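Local coordinates for protein hydrogenase (NiFe) small subunit HydA (Allochromatium vinosum, PDB 3MYR) that carries two [4Fe-4S] clusters and one [3Fe-4S] cluster and, paired with the large subunit, probably relays electrons between hydrogen and an acceptor, at residues Val107-Gly111 against Thr112-Phe116; Ile142-Gly146 against Cys147-Pro151; Trp212-Tyr215 against Arg216-Cys219. One frame throughout, in Å; residues are numbered along the deposited sequence.

Contact 1: residues Val107-Gly111 against Thr112-Phe116; sequences VIAVG and TCAAF. With SF4 (iron/sulfur cluster), chain I.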
ATOM      1  N   VAL A 107       1.508 -15.197  21.007  1.00 21.06           N
ATOM      2  CA  VAL A 107       1.898 -14.180  20.031  1.00 20.78           C
ATOM      3  C   VAL A 107       2.072 -14.877  18.662  1.00 21.81           C
ATOM      4  O   VAL A 107       2.744 -15.905  18.542  1.00 20.32           O
ATOM      5  CB  VAL A 107       3.285 -13.536  20.401  1.00 21.62           C
ATOM      6  CG1 VAL A 107       3.611 -12.367  19.475  1.00 20.96           C
ATOM      7  CG2 VAL A 107       3.285 -13.062  21.847  1.00 21.43           C
ATOM      8  N   ILE A 108       1.487 -14.298  17.630  1.00 21.30           N
ATOM      9  CA  ILE A 108       1.735 -14.770  16.284  1.00 21.08           C
ATOM     10  C   ILE A 108       2.532 -13.720  15.598  1.00 20.42           C
ATOM     11  O   ILE A 108       2.129 -12.548  15.552  1.00 19.41           O
ATOM     12  CB  ILE A 108       0.410 -14.891  15.516  1.00 22.60           C
ATOM     13  CG1 ILE A 108      -0.462 -15.950  16.187  1.00 25.06           C
ATOM     14  CG2 ILE A 108       0.674 -15.237  14.038  1.00 21.29           C
ATOM     15  CD1 ILE A 108      -1.879 -16.048  15.518  1.00 28.36           C
ATOM     16  N   ALA A 109       3.697 -14.131  15.097  1.00 18.64           N
ATOM     17  CA  ALA A 109       4.483 -13.278  14.245  1.00 19.56           C
ATOM     18  C   ALA A 109       4.075 -13.579  12.793  1.00 19.90           C
ATOM     19  O   ALA A 109       4.421 -14.626  12.232  1.00 19.23           O
ATOM     20  CB  ALA A 109       6.026 -13.575  14.473  1.00 16.26           C
ATOM     21  N   VAL A 110       3.365 -12.657  12.182  1.00 18.57           N
ATOM     22  CA  VAL A 110       2.889 -12.834  10.804  1.00 18.44           C
ATOM     23  C   VAL A 110       3.861 -12.149   9.861  1.00 17.84           C
ATOM     24  O   VAL A 110       4.263 -10.978  10.072  1.00 16.16           O
ATOM     25  CB  VAL A 110       1.431 -12.288  10.672  1.00 19.63           C
ATOM     26  CG1 VAL A 110       1.475 -10.769  10.848  1.00 21.99           C
ATOM     27  CG2 VAL A 110       0.934 -12.471   9.207  1.00 19.75           C
ATOM     28  N   GLY A 111       4.278 -12.865   8.817  1.00 15.77           N
ATOM     29  CA  GLY A 111       5.204 -12.261   7.830  1.00 14.03           C
ATOM     30  C   GLY A 111       6.650 -12.615   8.196  1.00 14.90           C
ATOM     31  O   GLY A 111       7.009 -12.764   9.389  1.00 13.87           O
ATOM     32  N   THR A 112       7.476 -12.734   7.185  1.00 15.75           N
ATOM     33  CA  THR A 112       8.883 -13.015   7.365  1.00 17.60           C
ATOM     34  C   THR A 112       9.642 -11.914   8.182  1.00 18.92           C
ATOM     35  O   THR A 112      10.593 -12.231   8.883  1.00 19.25           O
ATOM     36  CB  THR A 112       9.561 -13.235   5.974  1.00 18.09           C
ATOM     37  OG1 THR A 112       8.908 -14.326   5.341  1.00 16.54           O
ATOM     38  CG2 THR A 112      11.083 -13.604   6.103  1.00 16.72           C
ATOM     39  N   CYS A 113       9.219 -10.651   8.100  1.00 17.31           N
ATOM     40  CA  CYS A 113       9.930  -9.637   8.902  1.00 17.59           C
ATOM     41  C   CYS A 113       9.761  -9.875  10.407  1.00 18.44           C
ATOM     42  O   CYS A 113      10.737  -9.899  11.180  1.00 19.23           O
ATOM     43  CB  CYS A 113       9.416  -8.237   8.549  1.00 14.65           C
ATOM     44  SG  CYS A 113       9.598  -7.762   6.767  1.00 18.70           S
ATOM     45  N   ALA A 114       8.525 -10.045  10.856  1.00 18.31           N
ATOM     46  CA  ALA A 114       8.286 -10.325  12.274  1.00 17.84           C
ATOM     47  C   ALA A 114       8.875 -11.676  12.677  1.00 19.98           C
ATOM     48  O   ALA A 114       9.436 -11.809  13.751  1.00 18.93           O
ATOM     49  CB  ALA A 114       6.784 -10.282  12.574  1.00 15.32           C
ATOM     50  N   ALA A 115       8.667 -12.700  11.854  1.00 18.85           N
ATOM     51  CA  ALA A 115       9.108 -14.030  12.198  1.00 17.34           C
ATOM     52  C   ALA A 115      10.626 -14.162  12.256  1.00 18.27           C
ATOM     53  O   ALA A 115      11.148 -14.754  13.214  1.00 18.88           O
ATOM     54  CB  ALA A 115       8.478 -15.088  11.283  1.00 16.74           C
ATOM     55  N   PHE A 116      11.325 -13.568  11.302  1.00 18.10           N
ATOM     56  CA  PHE A 116      12.744 -13.849  11.108  1.00 19.12           C
ATOM     57  C   PHE A 116      13.608 -12.588  10.892  1.00 21.08           C
ATOM     58  O   PHE A 116      14.788 -12.738  10.635  1.00 22.21           O
ATOM     59  CB  PHE A 116      12.938 -14.782   9.877  1.00 14.96           C
ATOM     60  CG  PHE A 116      12.213 -16.105   9.987  1.00 18.33           C
ATOM     61  CD1 PHE A 116      12.291 -16.868  11.178  1.00 17.25           C
ATOM     62  CD2 PHE A 116      11.509 -16.617   8.906  1.00 17.28           C
ATOM     63  CE1 PHE A 116      11.625 -18.098  11.303  1.00 19.73           C
ATOM     64  CE2 PHE A 116      10.830 -17.863   9.001  1.00 17.52           C
ATOM     65  CZ  PHE A 116      10.885 -18.613  10.185  1.00 16.84           C
TER
HETATM   66 FE1  SF4 I2001       6.796  -8.854   3.467  1.00 15.82          FE
HETATM   67 FE2  SF4 I2001       4.853  -8.764   5.469  0.50 17.11          FE
HETATM   68 FE3  SF4 I2001       7.505  -7.933   5.975  1.00 21.70          FE
HETATM   69 FE4  SF4 I2001       5.537  -6.574   4.183  1.00 19.46          FE
HETATM   70  S1  SF4 I2001       5.540  -6.793   6.604  0.50 18.18           S
HETATM   71  S2  SF4 I2001       7.757  -6.860   4.012  1.00 18.21           S
HETATM   72  S3  SF4 I2001       4.647  -8.410   3.166  1.00 16.72           S
HETATM   73  S4  SF4 I2001       6.837 -10.013   5.404  1.00 21.00           S
HETATM   74  O   HOH W   1       6.172  -9.246   9.382  1.00 15.71           O
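Gly111 O takes the N-H of Ala115, with 3.0 Å between Gly111 O and Ala115 N and 163° at the hydrogen. The bond closes the first turn of helix 111-116 just where strand 106-110 ends, and the axis of residues 112-116 runs at 128° to that of 107-110. Small side chains allow this: Ala109 CB meets Ala114 CB at 3.9 Å, methyl against methyl, and Ala115 also lies against Ala109. The Ala114 methyl is pressed on the strand's last carbonyl, 3.6 Å from Val110 O. One water joins the two pieces of backbone, donating to Val110 O at 2.7 Å and accepting from Ala114 N at 2.9 Å.

Next to this turn sits the [4Fe-4S] cluster. Cys113 SG swings to the side of its own backbone N (chi1 -59°) and there binds the iron FE3 at 2.2 Å. Thr112 N approaches the cluster sulfide S4 to 3.3 Å, and the start of the helix would probably favour the negative charge of cluster and thiolates. Gly111 has backbone angles that suit glycine, and a CB there would also crowd the iron FE2. One shell further out, Thr112 OG1 is hydrogen-bonded to Cys250 O and to Gly146 N, tying the turn to two other cysteine loops.

Within the flavodoxin-like part of the chain, strand 106-110 lies between the parallel strands 69-77 and 141-144, while Val132 of helix 132-135 covers Ala109 and Ala114.

Contact 2: residues Ile142-Gly146 against Cys147-Pro151; sequences INVPG and CPPIP. With SF4 (iron/sulfur cluster), chain I.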
ATOM      1  N   ILE A 142       4.107 -18.127  17.537  1.00 21.14           N
ATOM      2  CA  ILE A 142       3.888 -18.959  16.341  1.00 21.20           C
ATOM      3  C   ILE A 142       4.365 -18.125  15.165  1.00 19.41           C
ATOM      4  O   ILE A 142       3.898 -17.012  15.008  1.00 18.42           O
ATOM      5  CB  ILE A 142       2.388 -19.230  16.115  1.00 21.89           C
ATOM      6  CG1 ILE A 142       1.801 -20.030  17.266  1.00 28.77           C
ATOM      7  CG2 ILE A 142       2.159 -20.027  14.828  1.00 22.26           C
ATOM      8  CD1 ILE A 142       0.243 -19.944  17.124  1.00 40.25           C
ATOM      9  N   ASN A 143       5.268 -18.634  14.337  1.00 17.04           N
ATOM     10  CA  ASN A 143       5.744 -17.884  13.163  1.00 17.02           C
ATOM     11  C   ASN A 143       4.952 -18.247  11.939  1.00 17.69           C
ATOM     12  O   ASN A 143       4.804 -19.436  11.629  1.00 16.74           O
ATOM     13  CB  ASN A 143       7.195 -18.254  12.932  1.00 18.96           C
ATOM     14  CG  ASN A 143       8.107 -17.613  13.991  1.00 22.23           C
ATOM     15  OD1 ASN A 143       7.779 -16.536  14.483  1.00 17.53           O
ATOM     16  ND2 ASN A 143       9.184 -18.271  14.360  1.00 18.79           N
ATOM     17  N   VAL A 144       4.411 -17.249  11.249  1.00 17.26           N
ATOM     18  CA  VAL A 144       3.611 -17.492  10.075  1.00 15.14           C
ATOM     19  C   VAL A 144       4.261 -16.642   8.960  1.00 15.78           C
ATOM     20  O   VAL A 144       3.806 -15.536   8.657  1.00 16.10           O
ATOM     21  CB  VAL A 144       2.092 -17.115  10.319  1.00 17.12           C
ATOM     22  CG1 VAL A 144       1.191 -17.380   8.999  1.00 12.70           C
ATOM     23  CG2 VAL A 144       1.513 -17.941  11.509  1.00 14.47           C
ATOM     24  N   PRO A 145       5.351 -17.140   8.362  1.00 14.91           N
ATOM     25  CA  PRO A 145       6.201 -16.297   7.479  1.00 14.85           C
ATOM     26  C   PRO A 145       5.718 -16.333   6.026  1.00 16.56           C
ATOM     27  O   PRO A 145       4.695 -17.004   5.732  1.00 17.58           O
ATOM     28  CB  PRO A 145       7.550 -16.929   7.593  1.00 14.96           C
ATOM     29  CG  PRO A 145       7.279 -18.366   7.881  1.00 16.23           C
ATOM     30  CD  PRO A 145       6.046 -18.343   8.818  1.00 14.43           C
ATOM     31  N   GLY A 146       6.461 -15.708   5.121  1.00 16.66           N
ATOM     32  CA  GLY A 146       5.922 -15.381   3.775  1.00 14.60           C
ATOM     33  C   GLY A 146       5.909 -13.867   3.632  1.00 16.24           C
ATOM     34  O   GLY A 146       5.826 -13.168   4.613  1.00 16.09           O
ATOM     35  N   CYS A 147       5.962 -13.350   2.414  1.00 17.25           N
ATOM     36  CA  CYS A 147       6.136 -11.914   2.226  1.00 14.55           C
ATOM     37  C   CYS A 147       5.134 -11.477   1.134  1.00 15.13           C
ATOM     38  O   CYS A 147       5.485 -11.321  -0.055  1.00 17.68           O
ATOM     39  CB  CYS A 147       7.608 -11.668   1.803  1.00 15.30           C
ATOM     40  SG  CYS A 147       7.996  -9.909   1.862  1.00 16.48           S
ATOM     41  N   PRO A 148       3.836 -11.434   1.476  1.00 15.99           N
ATOM     42  CA  PRO A 148       3.287 -11.791   2.809  1.00 15.10           C
ATOM     43  C   PRO A 148       2.900 -13.290   2.759  1.00 14.29           C
ATOM     44  O   PRO A 148       3.025 -13.922   1.703  1.00 15.37           O
ATOM     45  CB  PRO A 148       2.040 -10.909   2.923  1.00 15.71           C
ATOM     46  CG  PRO A 148       1.542 -10.774   1.433  1.00 14.36           C
ATOM     47  CD  PRO A 148       2.801 -10.916   0.553  1.00 14.26           C
ATOM     48  N   PRO A 149       2.524 -13.873   3.895  1.00 14.16           N
ATOM     49  CA  PRO A 149       1.986 -15.223   3.937  1.00 15.19           C
ATOM     50  C   PRO A 149       0.704 -15.239   3.091  1.00 13.91           C
ATOM     51  O   PRO A 149       0.017 -14.223   2.932  1.00 14.82           O
ATOM     52  CB  PRO A 149       1.577 -15.402   5.470  1.00 14.56           C
ATOM     53  CG  PRO A 149       2.451 -14.305   6.212  1.00 17.03           C
ATOM     54  CD  PRO A 149       2.402 -13.180   5.200  1.00 14.61           C
ATOM     55  N   ILE A 150       0.336 -16.423   2.669  1.00 15.84           N
ATOM     56  CA  ILE A 150      -0.957 -16.664   1.999  1.00 14.19           C
ATOM     57  C   ILE A 150      -2.162 -16.253   2.837  1.00 16.68           C
ATOM     58  O   ILE A 150      -2.264 -16.606   3.990  1.00 17.21           O
ATOM     59  CB  ILE A 150      -1.063 -18.121   1.625  1.00 13.52           C
ATOM     60  CG1 ILE A 150       0.110 -18.472   0.645  1.00 15.19           C
ATOM     61  CG2 ILE A 150      -2.391 -18.400   0.848  1.00 16.10           C
ATOM     62  CD1 ILE A 150       0.291 -20.096   0.493  1.00 12.35           C
ATOM     63  N   PRO A 151      -3.166 -15.617   2.203  1.00 17.07           N
ATOM     64  CA  PRO A 151      -4.237 -15.051   3.067  1.00 16.99           C
ATOM     65  C   PRO A 151      -4.889 -16.138   3.888  1.00 20.19           C
ATOM     66  O   PRO A 151      -5.131 -15.908   5.092  1.00 18.06           O
ATOM     67  CB  PRO A 151      -5.260 -14.530   2.042  1.00 13.81           C
ATOM     68  CG  PRO A 151      -4.336 -13.996   0.897  1.00 13.10           C
ATOM     69  CD  PRO A 151      -3.132 -15.011   0.865  1.00 12.78           C
TER
HETATM   70 FE1  SF4 I2001       6.796  -8.854   3.467  1.00 15.82          FE
HETATM   71 FE2  SF4 I2001       4.853  -8.764   5.469  0.50 17.11          FE
HETATM   72 FE3  SF4 I2001       7.505  -7.933   5.975  1.00 21.70          FE
HETATM   73 FE4  SF4 I2001       5.537  -6.574   4.183  1.00 19.46          FE
HETATM   74  S1  SF4 I2001       5.540  -6.793   6.604  0.50 18.18           S
HETATM   75  S2  SF4 I2001       7.757  -6.860   4.012  1.00 18.21           S
HETATM   76  S3  SF4 I2001       4.647  -8.410   3.166  1.00 16.72           S
HETATM   77  S4  SF4 I2001       6.837 -10.013   5.404  1.00 21.00           S
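Pro149 folds back over the end of strand 141-144, and its ring can be followed atom by atom. CB lies across Val144, 4.1 Å from Val144 CG1, the two side chains crossing at about a right angle; it also rests 3.5 Å from Pro145 O. CG goes deeper, 3.1 Å from Val144 O, a tight contact with a backbone carbonyl. CD closes the ring 3.5 Å from Gly146 O, the same oxygen that receives a C-H...O contact from Pro148 CA. The ring thus spans three successive carbonyls. Gly146 must be bare beneath it, since a CB at that position would clash with Pro149 CA. Val144 CG1 is placed for its share by standing anti to the backbone N (chi1 180°).

This fold-back presents Cys147 to the cluster: SG, extended away from its own N (chi1 -169°), binds the iron FE1 at 2.3 Å. The peptide bond that follows is cis, and the ring of Pro148 comes beside the cluster, with Pro148 CB 3.6 Å from the sulfide S3. With an alanine in place of Pro149, CG and CD are gone, which would probably open a gap over the carbonyls of Val144 and Gly146 and free the cysteine turn to shift.

Two second-shell hydroxyls hold the bend, Tyr180 OH on Pro145 O and Ser20 OG on Pro149 O. From the large subunit, Arg59 and Lys211 of that chain both hydrogen-bond to Cys147 O.

Chemically, prolines bring no N-H to this loop, so carbon meets oxygen and sulfide around the cluster, while the two cationic groups on Cys147 O would probably polarise that peptide and ease the negative charge nearby.

Contact 3: residues Trp212-Tyr215 against Arg216-Cys219; sequences WCLY and RLGC. With SF4 (iron/sulfur cluster), chain J.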
ATOM      1  N   TRP A 212       7.925 -25.919 -18.106  1.00 17.42           N
ATOM      2  CA  TRP A 212       9.155 -26.601 -17.669  1.00 17.88           C
ATOM      3  C   TRP A 212       9.685 -25.897 -16.433  1.00 18.23           C
ATOM      4  O   TRP A 212       9.292 -24.789 -16.128  1.00 18.97           O
ATOM      5  CB  TRP A 212      10.209 -26.638 -18.784  1.00 16.48           C
ATOM      6  CG  TRP A 212       9.725 -27.399 -20.025  1.00 17.91           C
ATOM      7  CD1 TRP A 212       8.515 -28.082 -20.180  1.00 21.10           C
ATOM      8  CD2 TRP A 212      10.442 -27.579 -21.273  1.00 22.97           C
ATOM      9  NE1 TRP A 212       8.455 -28.657 -21.450  1.00 21.25           N
ATOM     10  CE2 TRP A 212       9.599 -28.334 -22.146  1.00 23.33           C
ATOM     11  CE3 TRP A 212      11.684 -27.124 -21.752  1.00 22.62           C
ATOM     12  CZ2 TRP A 212       9.976 -28.645 -23.468  1.00 28.16           C
ATOM     13  CZ3 TRP A 212      12.059 -27.425 -23.049  1.00 25.27           C
ATOM     14  CH2 TRP A 212      11.195 -28.160 -23.904  1.00 27.34           C
ATOM     15  N   CYS A 213      10.621 -26.526 -15.763  1.00 18.93           N
ATOM     16  CA  CYS A 213      11.108 -26.061 -14.483  1.00 18.02           C
ATOM     17  C   CYS A 213      11.844 -24.739 -14.610  1.00 18.19           C
ATOM     18  O   CYS A 213      12.566 -24.498 -15.592  1.00 17.65           O
ATOM     19  CB  CYS A 213      11.995 -27.156 -13.878  1.00 14.99           C
ATOM     20  SG  CYS A 213      12.837 -26.683 -12.379  1.00 18.83           S
ATOM     21  N   LEU A 214      11.652 -23.886 -13.591  1.00 18.31           N
ATOM     22  CA  LEU A 214      12.335 -22.552 -13.425  1.00 15.79           C
ATOM     23  C   LEU A 214      13.665 -22.494 -12.645  1.00 17.90           C
ATOM     24  O   LEU A 214      14.194 -21.380 -12.365  1.00 14.96           O
ATOM     25  CB  LEU A 214      11.371 -21.563 -12.792  1.00 16.00           C
ATOM     26  CG  LEU A 214      10.023 -21.462 -13.550  1.00 15.51           C
ATOM     27  CD1 LEU A 214       9.035 -20.518 -12.824  1.00 11.42           C
ATOM     28  CD2 LEU A 214      10.229 -20.898 -15.044  1.00 15.86           C
ATOM     29  N   TYR A 215      14.215 -23.670 -12.353  1.00 17.45           N
ATOM     30  CA  TYR A 215      15.413 -23.807 -11.546  1.00 19.49           C
ATOM     31  C   TYR A 215      16.590 -22.952 -12.114  1.00 21.75           C
ATOM     32  O   TYR A 215      17.274 -22.234 -11.354  1.00 19.98           O
ATOM     33  CB  TYR A 215      15.854 -25.283 -11.500  1.00 16.33           C
ATOM     34  CG  TYR A 215      17.161 -25.446 -10.738  1.00 23.20           C
ATOM     35  CD1 TYR A 215      18.385 -25.506 -11.392  1.00 30.49           C
ATOM     36  CD2 TYR A 215      17.166 -25.475  -9.379  1.00 29.86           C
ATOM     37  CE1 TYR A 215      19.580 -25.645 -10.679  1.00 36.76           C
ATOM     38  CE2 TYR A 215      18.344 -25.578  -8.671  1.00 36.54           C
ATOM     39  CZ  TYR A 215      19.527 -25.650  -9.330  1.00 35.24           C
ATOM     40  OH  TYR A 215      20.666 -25.762  -8.567  1.00 53.00           O
ATOM     41  N   ARG A 216      16.762 -22.986 -13.446  1.00 19.62           N
ATOM     42  CA  ARG A 216      17.831 -22.245 -14.078  1.00 21.83           C
ATOM     43  C   ARG A 216      17.683 -20.743 -14.042  1.00 23.07           C
ATOM     44  O   ARG A 216      18.679 -20.014 -14.172  1.00 23.28           O
ATOM     45  CB  ARG A 216      18.090 -22.841 -15.498  1.00 22.95           C
ATOM     46  CG  ARG A 216      19.093 -23.907 -15.232  1.00 30.99           C
ATOM     47  CD  ARG A 216      19.098 -25.232 -15.815  1.00 41.73           C
ATOM     48  NE  ARG A 216      19.355 -25.169 -17.195  1.00 34.31           N
ATOM     49  CZ  ARG A 216      19.751 -26.195 -17.980  1.00 42.58           C
ATOM     50  NH1 ARG A 216      20.205 -27.358 -17.496  1.00 36.62           N
ATOM     51  NH2 ARG A 216      19.782 -25.987 -19.306  1.00 29.64           N
ATOM     52  N   LEU A 217      16.460 -20.265 -13.839  1.00 19.21           N
ATOM     53  CA  LEU A 217      16.214 -18.874 -13.609  1.00 20.00           C
ATOM     54  C   LEU A 217      16.242 -18.487 -12.128  1.00 19.53           C
ATOM     55  O   LEU A 217      15.833 -17.405 -11.809  1.00 20.03           O
ATOM     56  CB  LEU A 217      14.802 -18.515 -14.179  1.00 18.31           C
ATOM     57  CG  LEU A 217      14.775 -18.765 -15.711  1.00 25.05           C
ATOM     58  CD1 LEU A 217      13.347 -18.716 -16.353  1.00 23.63           C
ATOM     59  CD2 LEU A 217      15.771 -17.823 -16.450  1.00 25.79           C
ATOM     60  N   GLY A 218      16.714 -19.336 -11.220  1.00 18.33           N
ATOM     61  CA  GLY A 218      16.969 -18.840  -9.888  1.00 16.25           C
ATOM     62  C   GLY A 218      15.973 -19.386  -8.855  1.00 19.09           C
ATOM     63  O   GLY A 218      16.088 -19.056  -7.703  1.00 15.65           O
ATOM     64  N   CYS A 219      15.037 -20.266  -9.267  1.00 17.90           N
ATOM     65  CA  CYS A 219      13.947 -20.674  -8.349  1.00 18.69           C
ATOM     66  C   CYS A 219      14.551 -21.252  -7.043  1.00 19.06           C
ATOM     67  O   CYS A 219      15.419 -22.122  -7.106  1.00 17.10           O
ATOM     68  CB  CYS A 219      13.080 -21.755  -9.022  1.00 17.10           C
ATOM     69  SG  CYS A 219      11.627 -22.219  -8.006  1.00 17.73           S
TER
HETATM   70 FE1  SF4 J2002       9.111 -26.084  -9.215  1.00 14.74          FE
HETATM   71 FE2  SF4 J2002      11.509 -26.232 -10.628  1.00 13.15          FE
HETATM   72 FE3  SF4 J2002      11.132 -24.331  -8.695  1.00 14.22          FE
HETATM   73 FE4  SF4 J2002      11.419 -26.964  -8.021  1.00 13.95          FE
HETATM   74  S1  SF4 J2002      12.959 -25.606  -8.996  1.00 13.55           S
HETATM   75  S2  SF4 J2002       9.956 -25.505  -7.124  1.00 12.43           S
HETATM   76  S3  SF4 J2002      10.286 -27.968  -9.757  1.00 13.18           S
HETATM   77  S4  SF4 J2002       9.971 -24.533 -10.674  1.00 13.95           S
HETATM   78  O   HOH W   2      14.901 -23.064 -15.573  1.00 12.17           O
HETATM   79  O   HOH W   3      17.618 -22.131  -8.592  1.00 13.78           O
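Leu214 O is gripped by two backbone donors of the turn: Leu217 N at 2.9 Å, coming in from above the carbonyl plane, and Cys219 N at a weak 3.4 Å. The next carbonyl, Tyr215 O, takes Gly218 N at 3.0 Å in a straight bond, 164° at the hydrogen. The bonds from Gly218 and Cys219, the inner one within the outer, and the positive phi of Gly218 fit a Schellman motif, its outer bond weak, round a short 3-10 turn at Tyr215-Arg216, and bring Cys219 round beside Cys213.

A water donates to both Tyr215 O (2.8 Å) and Cys219 O, and lies over one face of the Tyr215 ring, toward its rim; a second water links Cys213 O to Arg216 N. On the apolar side Leu214 CD2 packs on Leu217 CD1 at 4.0 Å. Arg216, bent along its chain, carries its guanidinium to a salt bridge with Glu201.

Both sulfurs point away from their own backbone N, Cys213 with chi1 173°. Cys213 SG binds the iron FE2 at 2.2 Å, and Cys219 SG binds FE3 at 2.3 Å. His185 and Cys188 complete the ligands of this [4Fe-4S] cluster.

Tyr215 N donates to Cys213 SG, 3.3 Å away. An N-H...S bond of this kind would probably draw charge from the thiolate, and so tends to favour the reduced state of the cluster it holds.

Along the chain the three contacts come in series, each a local turn, and none encloses another. Contact 1 closes the turn from strand 106-110 into helix 111-116; contact 2 closes the bend between strand 141-144 and helix 151-164. These strands are parallel neighbours in one sheet, so the two turns touch: Gly111 N probably hydrogen-bonds to Val144 O, and both supply cysteines to one [4Fe-4S] cluster, with Cys14 and Cys17. Contact 3 follows helix 206-210 in the C-terminal part and serves the second [4Fe-4S] cluster, its centre about 23 Å from that of contact 2. The [3Fe-4S] cluster lies between, consistent with an electron path through the subunit, as in related [NiFe] hydrogenases.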